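Local coordinates for protein probable mannosyltransferase KTR4 (Saccharomyces cerevisiae, PDB 5A07) that is a probable mannosyltransferase of the GT-A clan that holds guanosine-5'-diphosphate and a manganese ion in its pocket, at residues A294-N299 / L362-D367. Sequence-based numbering, arbitrary orientation.
With ACT (acetate ion), chain H.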
ATOM      1  N   ALA B 294      -3.261  13.591 -10.879  1.00 20.37           N
ATOM      2  CA  ALA B 294      -1.976  14.161 -11.032  1.00 20.64           C
ATOM      3  C   ALA B 294      -0.834  13.207 -10.553  1.00 18.82           C
ATOM      4  O   ALA B 294       0.233  13.075 -11.186  1.00 18.41           O
ATOM      5  CB  ALA B 294      -1.952  15.496 -10.303  1.00 23.54           C
ATOM      6  N   TRP B 295      -1.075  12.550  -9.452  1.00 18.40           N
ATOM      7  CA  TRP B 295      -0.121  11.578  -8.892  1.00 18.07           C
ATOM      8  C   TRP B 295       0.184  10.453  -9.854  1.00 17.62           C
ATOM      9  O   TRP B 295       1.346  10.053  -9.980  1.00 20.26           O
ATOM     10  CB  TRP B 295      -0.708  11.019  -7.607  1.00 18.18           C
ATOM     11  CG  TRP B 295       0.069  10.047  -6.810  1.00 18.32           C
ATOM     12  CD1 TRP B 295       1.261  10.249  -6.205  1.00 18.25           C
ATOM     13  CD2 TRP B 295      -0.317   8.713  -6.467  1.00 16.03           C
ATOM     14  NE1 TRP B 295       1.651   9.128  -5.520  1.00 15.57           N
ATOM     15  CE2 TRP B 295       0.681   8.186  -5.633  1.00 16.36           C
ATOM     16  CE3 TRP B 295      -1.381   7.922  -6.782  1.00 16.50           C
ATOM     17  CZ2 TRP B 295       0.634   6.895  -5.138  1.00 16.50           C
ATOM     18  CZ3 TRP B 295      -1.453   6.649  -6.250  1.00 18.00           C
ATOM     19  CH2 TRP B 295      -0.442   6.150  -5.440  1.00 17.01           C
ATOM     20  N   LEU B 296      -0.806   9.959 -10.588  1.00 19.97           N
ATOM     21  CA  LEU B 296      -0.579   8.966 -11.651  1.00 20.13           C
ATOM     22  C   LEU B 296       0.191   9.505 -12.898  1.00 20.88           C
ATOM     23  O   LEU B 296       0.834   8.756 -13.608  1.00 20.84           O
ATOM     24  CB  LEU B 296      -1.892   8.432 -12.137  1.00 22.54           C
ATOM     25  CG  LEU B 296      -2.819   7.838 -11.086  1.00 20.75           C
ATOM     26  CD1 LEU B 296      -4.124   7.408 -11.685  1.00 21.94           C
ATOM     27  CD2 LEU B 296      -2.099   6.632 -10.439  1.00 21.63           C
ATOM     28  N   LYS B 297       0.167  10.805 -13.129  1.00 18.84           N
ATOM     29  CA  LYS B 297       0.653  11.388 -14.376  1.00 20.00           C
ATOM     30  C   LYS B 297       1.895  12.231 -14.218  1.00 19.85           C
ATOM     31  O   LYS B 297       2.363  12.798 -15.194  1.00 22.97           O
ATOM     32  CB  LYS B 297      -0.451  12.239 -14.992  1.00 20.62           C
ATOM     33  CG  LYS B 297      -1.728  11.535 -15.285  1.00 21.13           C
ATOM     34  CD  LYS B 297      -1.620  10.393 -16.267  1.00 23.51           C
ATOM     35  CE  LYS B 297      -0.947  10.813 -17.570  1.00 26.85           C
ATOM     36  NZ  LYS B 297      -0.920   9.682 -18.595  1.00 29.26           N
ATOM     37  N   ASP B 298       2.511  12.257 -13.028  1.00 19.50           N
ATOM     38  CA  ASP B 298       3.661  13.072 -12.780  1.00 19.75           C
ATOM     39  C   ASP B 298       4.889  12.497 -13.425  1.00 25.56           C
ATOM     40  O   ASP B 298       5.448  11.460 -12.982  1.00 20.23           O
ATOM     41  CB  ASP B 298       3.941  13.277 -11.272  1.00 21.44           C
ATOM     42  CG  ASP B 298       4.923  14.418 -11.017  1.00 20.76           C
ATOM     43  OD1 ASP B 298       5.554  14.915 -11.983  1.00 20.94           O
ATOM     44  OD2 ASP B 298       5.189  14.760  -9.834  1.00 19.96           O
ATOM     45  N   ASN B 299       5.391  13.203 -14.442  1.00 22.13           N
ATOM     46  CA  ASN B 299       6.502  12.716 -15.229  1.00 22.25           C
ATOM     47  C   ASN B 299       7.766  13.455 -14.908  1.00 23.76           C
ATOM     48  O   ASN B 299       8.825  13.206 -15.513  1.00 26.40           O
ATOM     49  CB  ASN B 299       6.198  12.886 -16.742  1.00 23.95           C
ATOM     50  CG  ASN B 299       5.847  14.320 -17.105  1.00 25.58           C
ATOM     51  OD1 ASN B 299       5.033  14.954 -16.462  1.00 23.72           O
ATOM     52  ND2 ASN B 299       6.444  14.815 -18.164  1.00 23.25           N
ATOM     53  N   LEU B 362      -7.240   2.663  -6.336  1.00 17.19           N
ATOM     54  CA  LEU B 362      -7.548   3.712  -5.370  1.00 16.21           C
ATOM     55  C   LEU B 362      -7.532   5.120  -6.049  1.00 16.31           C
ATOM     56  O   LEU B 362      -8.331   5.963  -5.770  1.00 18.84           O
ATOM     57  CB  LEU B 362      -6.537   3.646  -4.227  1.00 16.14           C
ATOM     58  CG  LEU B 362      -6.749   2.532  -3.232  1.00 18.89           C
ATOM     59  CD1 LEU B 362      -5.446   2.380  -2.426  1.00 18.28           C
ATOM     60  CD2 LEU B 362      -7.910   2.841  -2.303  1.00 19.25           C
ATOM     61  N   ALA B 363      -6.554   5.370  -6.886  1.00 16.73           N
ATOM     62  CA  ALA B 363      -6.396   6.697  -7.462  1.00 17.92           C
ATOM     63  C   ALA B 363      -7.515   6.999  -8.508  1.00 21.40           C
ATOM     64  O   ALA B 363      -7.939   8.146  -8.653  1.00 23.59           O
ATOM     65  CB  ALA B 363      -5.040   6.788  -8.122  1.00 17.41           C
ATOM     66  N   LEU B 364      -7.958   5.968  -9.226  1.00 20.22           N
ATOM     67  CA  LEU B 364      -8.934   6.152 -10.313  1.00 21.72           C
ATOM     68  C   LEU B 364     -10.358   6.080  -9.807  1.00 21.96           C
ATOM     69  O   LEU B 364     -11.231   6.843 -10.302  1.00 24.14           O
ATOM     70  CB  LEU B 364      -8.733   5.098 -11.400  1.00 22.93           C
ATOM     71  CG  LEU B 364      -7.426   5.315 -12.133  1.00 23.28           C
ATOM     72  CD1 LEU B 364      -7.119   4.104 -12.959  1.00 23.08           C
ATOM     73  CD2 LEU B 364      -7.441   6.546 -13.001  1.00 23.69           C
ATOM     74  N   PHE B 365     -10.642   5.238  -8.797  1.00 21.34           N
ATOM     75  CA  PHE B 365     -12.018   4.881  -8.469  1.00 22.25           C
ATOM     76  C   PHE B 365     -12.478   5.393  -7.162  1.00 21.35           C
ATOM     77  O   PHE B 365     -13.574   5.061  -6.761  1.00 22.28           O
ATOM     78  CB  PHE B 365     -12.261   3.349  -8.544  1.00 25.26           C
ATOM     79  CG  PHE B 365     -11.735   2.703  -9.816  1.00 25.35           C
ATOM     80  CD1 PHE B 365     -11.913   3.318 -11.038  1.00 30.33           C
ATOM     81  CD2 PHE B 365     -11.126   1.489  -9.781  1.00 27.39           C
ATOM     82  CE1 PHE B 365     -11.419   2.758 -12.226  1.00 30.34           C
ATOM     83  CE2 PHE B 365     -10.602   0.917 -10.923  1.00 28.60           C
ATOM     84  CZ  PHE B 365     -10.749   1.555 -12.164  1.00 31.21           C
ATOM     85  N   ALA B 366     -11.669   6.222  -6.491  1.00 21.97           N
ATOM     86  CA  ALA B 366     -12.003   6.758  -5.174  1.00 21.53           C
ATOM     87  C   ALA B 366     -11.557   8.198  -5.091  1.00 21.49           C
ATOM     88  O   ALA B 366     -10.656   8.628  -5.808  1.00 22.20           O
ATOM     89  CB  ALA B 366     -11.333   5.983  -4.057  1.00 21.76           C
ATOM     90  N   ASP B 367     -12.193   8.904  -4.185  1.00 21.66           N
ATOM     91  CA  ASP B 367     -11.885  10.267  -3.890  1.00 22.57           C
ATOM     92  C   ASP B 367     -10.570  10.317  -3.114  1.00 20.82           C
ATOM     93  O   ASP B 367     -10.457   9.737  -2.046  1.00 21.26           O
ATOM     94  CB  ASP B 367     -12.979  10.845  -2.957  1.00 23.54           C
ATOM     95  CG  ASP B 367     -12.798  12.326  -2.694  1.00 28.39           C
ATOM     96  OD1 ASP B 367     -11.662  12.866  -2.556  1.00 30.39           O
ATOM     97  OD2 ASP B 367     -13.820  13.031  -2.605  1.00 36.37           O
TER
HETATM   98  C   ACT H1465       0.420   9.957 -22.225  1.00 34.14           C
HETATM   99  O   ACT H1465       1.394  10.701 -21.927  1.00 33.12           O
HETATM  100  OXT ACT H1465      -0.502   9.619 -21.437  1.00 30.85           O
HETATM  101  CH3 ACT H1465       0.341   9.415 -23.648  1.00 39.10           C
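The methyl of Ala363 faces the notch between the side chains of Leu296 and Trp295. Both methyls of Leu296 close on it: CD1 and CD2 each lie 3.7 Å from Ala363 CB, so the fork of the leucine straddles that carbon. The six-membered ring of Trp295 comes up edge-on to the same methyl, with CZ3 4.0 Å from Ala363 CB, which lies near the ring plane. With CG anti to the backbone N (chi1 -178°) the indole extends toward the second helix, and chi2 of 63° presents its CE3-CZ3 edge. Leu296 reaches that methyl with a different chi1: CG lies anti to its carbonyl carbon (-55°), which carries the fork to Ala363. Leu296 CD1 also touches Leu364, lying 3.7 Å from CD2 of that residue, and the two leucines cross at a slant. Leu364 CB does not point straight at the partner helix; its CD2 branch makes the approach.

The small, buried, wholly apolar contact joins the short helix 293-297 to the C-terminal part of helix 354-365, with no hydrogen bond between the two segments. In this GT-A glycosyltransferase fold, helix 354-365 leads on to strand 371-373 of the mixed sheet. Backbone hydrogen bonds pair Ala363 with Ala292 and Leu364 with Asn288, tying the second helix to the chain just ahead of the first. Trp273 and Thr276 of helix 272-282 pack on Leu296 and Leu364 respectively.

NE1 of the indole is hydrogen-bonded to Asn261 OD1, and its ring stacks with that of Phe317. Lys297 takes no part in the apolar contact; its chain, bent at chi2 and chi3, carries NZ to an acetate ion, probably from the crystallisation liquor. Lys297 NZ donates to acetate OXT at 2.9 Å and also bonds to the carbonyl oxygens of Leu53 and Gly311.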